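Local structure of putative acyl-CoA thioester hydrolase (Yersinia pestis KIM10+, 5DM5) at residues 70-75 and 119-124; 86-91 and 98-103. The protein probably hydrolyses acyl-CoA thioesters, working as a hexamer of subunits with the hot-dog fold. One frame throughout, in Å; residues are numbered along the deposited sequence.

Contacts 1 and 2 are two strand pairings of one curved antiparallel sheet, the first broken by a bulge and the second regular. Contact 1 joins the edge strand 64-74 of the subunit to strand 118-129; contact 2 joins 83-93 to 97-106. Their centres lie about 11 Å apart, and they are stitched together because strands 118-129 and 97-106 are themselves neighbours: Ala-123 O probably accepts a hydrogen bond from Ile-102 N at 2.9 Å. Along the chain, contact 2 is nested inside the loop that contact 1 closes. Both contribute side chains to the sheet face that wraps helix 43-60, the core of the hot-dog fold.

Contact 1 of 2, residues 70-75 and 119-124; sequences DGMTFL and RATEAV
Met-72 and Thr-121 form the packed centre of this strand pair, the sulfur SD lying 3.4 Å from the methyl CG2. The two side chains cross obliquely, and SD also rests 3.7 Å from Ala-123 CB. Met-72 starts with CG anti to the backbone N (chi1 178°) and then bends at its next two torsions, which brings the sulfur against both methyl groups. Thr-121 divides its branches: CG2 meets the methionine, while OG1 turns back to donate to the carbonyl O of Ala-120 at 2.6 Å, from above that carbonyl's plane.

At one end, Asp-70 and Val-124 make a hydrogen-bonded antiparallel pair, with Val-124 N reaching Asp-70 O at 2.9 Å in an almost straight line. The register then slips by one residue before Thr-73, a beta bulge in which Gly-71 takes a positive phi (52°). Beyond it the ladder is looser: Thr-73 N to Glu-122 O is a weak bond of 3.5 Å, and Leu-75 N to Ala-120 O is weak too. Leu-75, on the exposed side, lays CD2 3.7 Å from Thr-121 CA and 4.2 Å from Arg-119 CG.

Helix 43-60 covers the inner face, Met-45 and Met-48 touching Met-72. Strand 97-106 flanks 119-124, with a classic bulge where Ala-120 and Thr-121 both face Val-104, while Met-72 and Thr-73 continue the sheet into a strand of a second subunit.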
loop_
_atom_site.group_PDB
_atom_site.type_symbol
_atom_site.label_atom_id
_atom_site.label_comp_id
_atom_site.label_asym_id
_atom_site.label_seq_id
_atom_site.Cartn_x
_atom_site.Cartn_y
_atom_site.Cartn_z
ATOM N N ASP B 70 -5.448 11.559 -24.690
ATOM C CA ASP B 70 -6.245 11.505 -25.891
ATOM C C ASP B 70 -6.486 10.069 -26.354
ATOM O O ASP B 70 -5.576 9.243 -26.334
ATOM C CB ASP B 70 -5.492 12.271 -26.978
ATOM C CG ASP B 70 -5.274 13.729 -26.627
ATOM O OD1 ASP B 70 -6.254 14.401 -26.245
ATOM O OD2 ASP B 70 -4.098 14.176 -26.663
ATOM N N GLY B 71 -7.702 9.779 -26.800
ATOM C CA GLY B 71 -7.969 8.534 -27.491
ATOM C C GLY B 71 -7.536 7.238 -26.839
ATOM O O GLY B 71 -6.850 6.427 -27.465
ATOM N N MET B 72 -7.884 7.046 -25.577
ATOM C CA MET B 72 -7.553 5.781 -24.936
ATOM C C MET B 72 -8.545 4.673 -25.262
ATOM O O MET B 72 -9.750 4.873 -25.192
ATOM C CB MET B 72 -7.459 5.938 -23.429
ATOM C CG MET B 72 -7.172 4.617 -22.735
ATOM S SD MET B 72 -5.646 4.701 -21.817
ATOM C CE MET B 72 -6.010 6.141 -20.826
ATOM N N THR B 73 -8.032 3.513 -25.645
ATOM C CA THR B 73 -8.883 2.401 -25.988
ATOM C C THR B 73 -8.433 1.195 -25.202
ATOM O O THR B 73 -7.240 0.935 -25.122
ATOM C CB THR B 73 -8.839 2.080 -27.475
ATOM O OG1 THR B 73 -9.001 3.281 -28.234
ATOM C CG2 THR B 73 -9.953 1.115 -27.834
ATOM N N PHE B 74 -9.372 0.478 -24.592
ATOM C CA PHE B 74 -9.038 -0.768 -23.903
ATOM C C PHE B 74 -9.189 -1.946 -24.809
ATOM O O PHE B 74 -10.255 -2.530 -24.928
ATOM C CB PHE B 74 -9.883 -0.950 -22.647
ATOM C CG PHE B 74 -9.569 0.049 -21.595
ATOM C CD1 PHE B 74 -8.760 -0.288 -20.533
ATOM C CD2 PHE B 74 -10.001 1.345 -21.709
ATOM C CE1 PHE B 74 -8.427 0.637 -19.588
ATOM C CE2 PHE B 74 -9.671 2.276 -20.756
ATOM C CZ PHE B 74 -8.884 1.922 -19.697
ATOM N N LEU B 75 -8.070 -2.279 -25.434
ATOM C CA LEU B 75 -8.008 -3.300 -26.465
ATOM C C LEU B 75 -8.251 -4.683 -25.896
ATOM O O LEU B 75 -9.182 -5.381 -26.295
ATOM C CB LEU B 75 -6.639 -3.282 -27.168
ATOM C CG LEU B 75 -6.105 -2.102 -28.005
ATOM C CD1 LEU B 75 -7.189 -1.080 -28.303
ATOM C CD2 LEU B 75 -4.861 -1.430 -27.425
ATOM N N ARG B 119 -0.517 -6.054 -27.089
ATOM C CA ARG B 119 -0.782 -4.717 -26.581
ATOM C C ARG B 119 -2.156 -4.637 -25.964
ATOM O O ARG B 119 -3.129 -5.087 -26.551
ATOM C CB ARG B 119 -0.619 -3.685 -27.685
ATOM C CG ARG B 119 -0.789 -2.263 -27.231
ATOM C CD ARG B 119 -0.417 -1.352 -28.364
ATOM N NE ARG B 119 -1.188 -1.621 -29.562
ATOM C CZ ARG B 119 -1.022 -0.964 -30.701
ATOM N NH1 ARG B 119 -0.107 -0.009 -30.773
ATOM N NH2 ARG B 119 -1.754 -1.267 -31.767
ATOM N N ALA B 120 -2.219 -4.130 -24.737
ATOM C CA ALA B 120 -3.476 -4.089 -24.004
ATOM C C ALA B 120 -4.084 -2.681 -23.928
ATOM O O ALA B 120 -5.276 -2.536 -23.661
ATOM C CB ALA B 120 -3.283 -4.658 -22.626
ATOM N N THR B 121 -3.273 -1.639 -24.072
ATOM C CA THR B 121 -3.847 -0.294 -24.078
ATOM C C THR B 121 -2.985 0.678 -24.832
ATOM O O THR B 121 -1.787 0.558 -24.814
ATOM C CB THR B 121 -4.032 0.241 -22.662
ATOM O OG1 THR B 121 -4.828 -0.680 -21.917
ATOM C CG2 THR B 121 -4.747 1.560 -22.690
ATOM N N GLU B 122 -3.556 1.636 -25.527
ATOM C CA GLU B 122 -2.687 2.644 -26.090
ATOM C C GLU B 122 -3.394 3.972 -26.034
ATOM O O GLU B 122 -4.610 4.025 -26.107
ATOM C CB GLU B 122 -2.228 2.294 -27.502
ATOM C CG GLU B 122 -1.397 3.411 -28.123
ATOM C CD GLU B 122 -0.865 3.089 -29.493
ATOM O OE1 GLU B 122 -1.267 2.056 -30.063
ATOM O OE2 GLU B 122 -0.031 3.873 -29.990
ATOM N N ALA B 123 -2.642 5.045 -25.841
ATOM C CA ALA B 123 -3.256 6.365 -25.777
ATOM C C ALA B 123 -2.251 7.447 -26.122
ATOM O O ALA B 123 -1.060 7.185 -26.180
ATOM C CB ALA B 123 -3.837 6.604 -24.413
ATOM N N VAL B 124 -2.728 8.661 -26.363
ATOM C CA VAL B 124 -1.825 9.746 -26.703
ATOM C C VAL B 124 -1.850 10.824 -25.620
ATOM O O VAL B 124 -2.747 11.651 -25.527
ATOM C CB VAL B 124 -2.178 10.348 -28.067
ATOM C CG1 VAL B 124 -1.209 11.458 -28.422
ATOM C CG2 VAL B 124 -2.153 9.260 -29.132
#

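Contact 2 of 2, residues 86-91 and 98-103; sequences CYARCI and ITINIE
Arg-89, Asn-101 and Glu-103 share one face of this strand pair and show how polar side chains can take different angles on a hairpin. Arg-89 and Asn-101 run side by side in the same direction, their guanidinium and amide planes turned 55° apart, with Asn-101 CB over one guanidinium face, offset toward its rim. Glu-103 instead crosses the arginine, its carboxylate nearly perpendicular to the guanidinium. OE2 lies at the guanidinium edge, in its plane, but the salt bridge to Arg-89 NH1 is long, at 3.8 Å. The bend at chi3 of Arg-89 (35°) folds its tip into this position. The other carboxylate oxygen, OE1, is hydrogen-bonded to Trp-105 NE1. Ile-91 lies alongside Asn-101, CD1 3.5 Å from its CB.

The opposite face is apolar and looks toward helix 43-60. Ala-88 CB meets Ile-100 CG2 at 3.8 Å, and Cys-90 CB lies 3.9 Å from Ile-100 CG1; Ile-102 reaches Met-48 and Cys-90 reaches Ile-59 on the helix.

Paired backbone bonds hold the regular register, reciprocal at Tyr-87/Glu-103 and Arg-89/Asn-101. This is an antiparallel beta hairpin with one polar and one apolar face, central to the sheet that wraps the long helix in the hot-dog fold.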
loop_
_atom_site.group_PDB
_atom_site.type_symbol
_atom_site.label_atom_id
_atom_site.label_comp_id
_atom_site.label_asym_id
_atom_site.label_seq_id
_atom_site.Cartn_x
_atom_site.Cartn_y
_atom_site.Cartn_z
ATOM N N CYS B 86 5.227 -0.622 -20.545
ATOM C CA CYS B 86 4.977 0.693 -21.173
ATOM C C CYS B 86 6.062 1.105 -22.140
ATOM O O CYS B 86 7.223 1.133 -21.790
ATOM C CB CYS B 86 4.876 1.845 -20.173
ATOM S SG CYS B 86 3.443 1.983 -19.146
ATOM N N TYR B 87 5.674 1.435 -23.358
ATOM C CA TYR B 87 6.596 1.947 -24.355
ATOM C C TYR B 87 6.137 3.351 -24.746
ATOM O O TYR B 87 5.051 3.530 -25.272
ATOM C CB TYR B 87 6.676 1.008 -25.567
ATOM C CG TYR B 87 7.336 -0.310 -25.265
ATOM C CD1 TYR B 87 8.660 -0.532 -25.613
ATOM C CD2 TYR B 87 6.655 -1.317 -24.612
ATOM C CE1 TYR B 87 9.287 -1.725 -25.333
ATOM C CE2 TYR B 87 7.273 -2.528 -24.317
ATOM C CZ TYR B 87 8.592 -2.726 -24.682
ATOM O OH TYR B 87 9.220 -3.922 -24.396
ATOM N N ALA B 88 6.956 4.354 -24.499
ATOM C CA ALA B 88 6.549 5.714 -24.784
ATOM C C ALA B 88 7.306 6.245 -25.982
ATOM O O ALA B 88 8.472 5.928 -26.167
ATOM C CB ALA B 88 6.768 6.587 -23.592
ATOM N N ARG B 89 6.627 7.006 -26.830
ATOM C CA ARG B 89 7.280 7.634 -27.965
ATOM C C ARG B 89 6.918 9.074 -28.049
ATOM O O ARG B 89 5.758 9.368 -28.279
ATOM C CB ARG B 89 6.810 7.037 -29.274
ATOM C CG ARG B 89 6.730 5.590 -29.326
ATOM C CD ARG B 89 5.736 5.204 -30.359
ATOM N NE ARG B 89 5.747 6.124 -31.484
ATOM C CZ ARG B 89 4.852 6.082 -32.459
ATOM N NH1 ARG B 89 3.918 5.141 -32.456
ATOM N NH2 ARG B 89 4.903 6.957 -33.446
ATOM N N CYS B 90 7.875 9.983 -27.941
ATOM C CA CYS B 90 7.532 11.383 -28.164
ATOM C C CYS B 90 7.232 11.561 -29.645
ATOM O O CYS B 90 7.775 10.839 -30.481
ATOM C CB CYS B 90 8.643 12.339 -27.731
ATOM S SG CYS B 90 8.204 14.083 -27.988
ATOM N N ILE B 91 6.333 12.486 -29.964
ATOM C CA ILE B 91 5.956 12.745 -31.349
ATOM C C ILE B 91 6.048 14.240 -31.674
ATOM O O ILE B 91 6.554 14.646 -32.723
ATOM C CB ILE B 91 4.536 12.231 -31.649
ATOM C CG1 ILE B 91 4.429 10.750 -31.313
ATOM C CG2 ILE B 91 4.195 12.422 -33.105
ATOM C CD1 ILE B 91 3.060 10.188 -31.551
ATOM N N ILE B 98 4.750 18.825 -24.828
ATOM C CA ILE B 98 5.153 17.494 -25.306
ATOM C C ILE B 98 4.043 16.447 -25.516
ATOM O O ILE B 98 3.374 16.052 -24.557
ATOM C CB ILE B 98 6.175 16.876 -24.345
ATOM C CG1 ILE B 98 7.351 17.828 -24.190
ATOM C CG2 ILE B 98 6.645 15.517 -24.849
ATOM C CD1 ILE B 98 8.391 17.324 -23.249
ATOM N N THR B 99 3.800 16.052 -26.766
ATOM C CA THR B 99 2.836 14.989 -27.046
ATOM C C THR B 99 3.509 13.624 -27.241
ATOM O O THR B 99 4.342 13.469 -28.114
ATOM C CB THR B 99 2.013 15.316 -28.284
ATOM O OG1 THR B 99 1.348 16.575 -28.099
ATOM C CG2 THR B 99 0.995 14.226 -28.522
ATOM N N ILE B 100 3.107 12.624 -26.464
ATOM C CA ILE B 100 3.738 11.302 -26.488
ATOM C C ILE B 100 2.750 10.155 -26.612
ATOM O O ILE B 100 1.853 10.033 -25.792
ATOM C CB ILE B 100 4.588 11.063 -25.206
ATOM C CG1 ILE B 100 5.760 12.046 -25.148
ATOM C CG2 ILE B 100 5.125 9.646 -25.164
ATOM C CD1 ILE B 100 6.639 11.878 -23.939
ATOM N N ASN B 101 2.966 9.282 -27.594
ATOM C CA ASN B 101 2.118 8.123 -27.797
ATOM C C ASN B 101 2.630 6.985 -26.934
ATOM O O ASN B 101 3.760 6.540 -27.104
ATOM C CB ASN B 101 2.117 7.689 -29.262
ATOM C CG ASN B 101 1.080 6.609 -29.557
ATOM O OD1 ASN B 101 -0.108 6.896 -29.726
ATOM N ND2 ASN B 101 1.512 5.356 -29.525
ATOM N N ILE B 102 1.759 6.466 -26.073
ATOM C CA ILE B 102 2.105 5.459 -25.069
ATOM C C ILE B 102 1.403 4.147 -25.318
ATOM O O ILE B 102 0.184 4.111 -25.489
ATOM C CB ILE B 102 1.756 5.951 -23.651
ATOM C CG1 ILE B 102 2.565 7.216 -23.340
ATOM C CG2 ILE B 102 2.062 4.884 -22.624
ATOM C CD1 ILE B 102 2.307 7.832 -21.975
ATOM N N GLU B 103 2.183 3.072 -25.257
ATOM C CA GLU B 103 1.722 1.726 -25.561
ATOM C C GLU B 103 1.834 0.793 -24.359
ATOM O O GLU B 103 2.882 0.725 -23.741
ATOM C CB GLU B 103 2.603 1.171 -26.689
ATOM C CG GLU B 103 2.727 2.074 -27.939
ATOM C CD GLU B 103 3.660 1.500 -29.009
ATOM O OE1 GLU B 103 4.199 0.388 -28.824
ATOM O OE2 GLU B 103 3.862 2.168 -30.039
#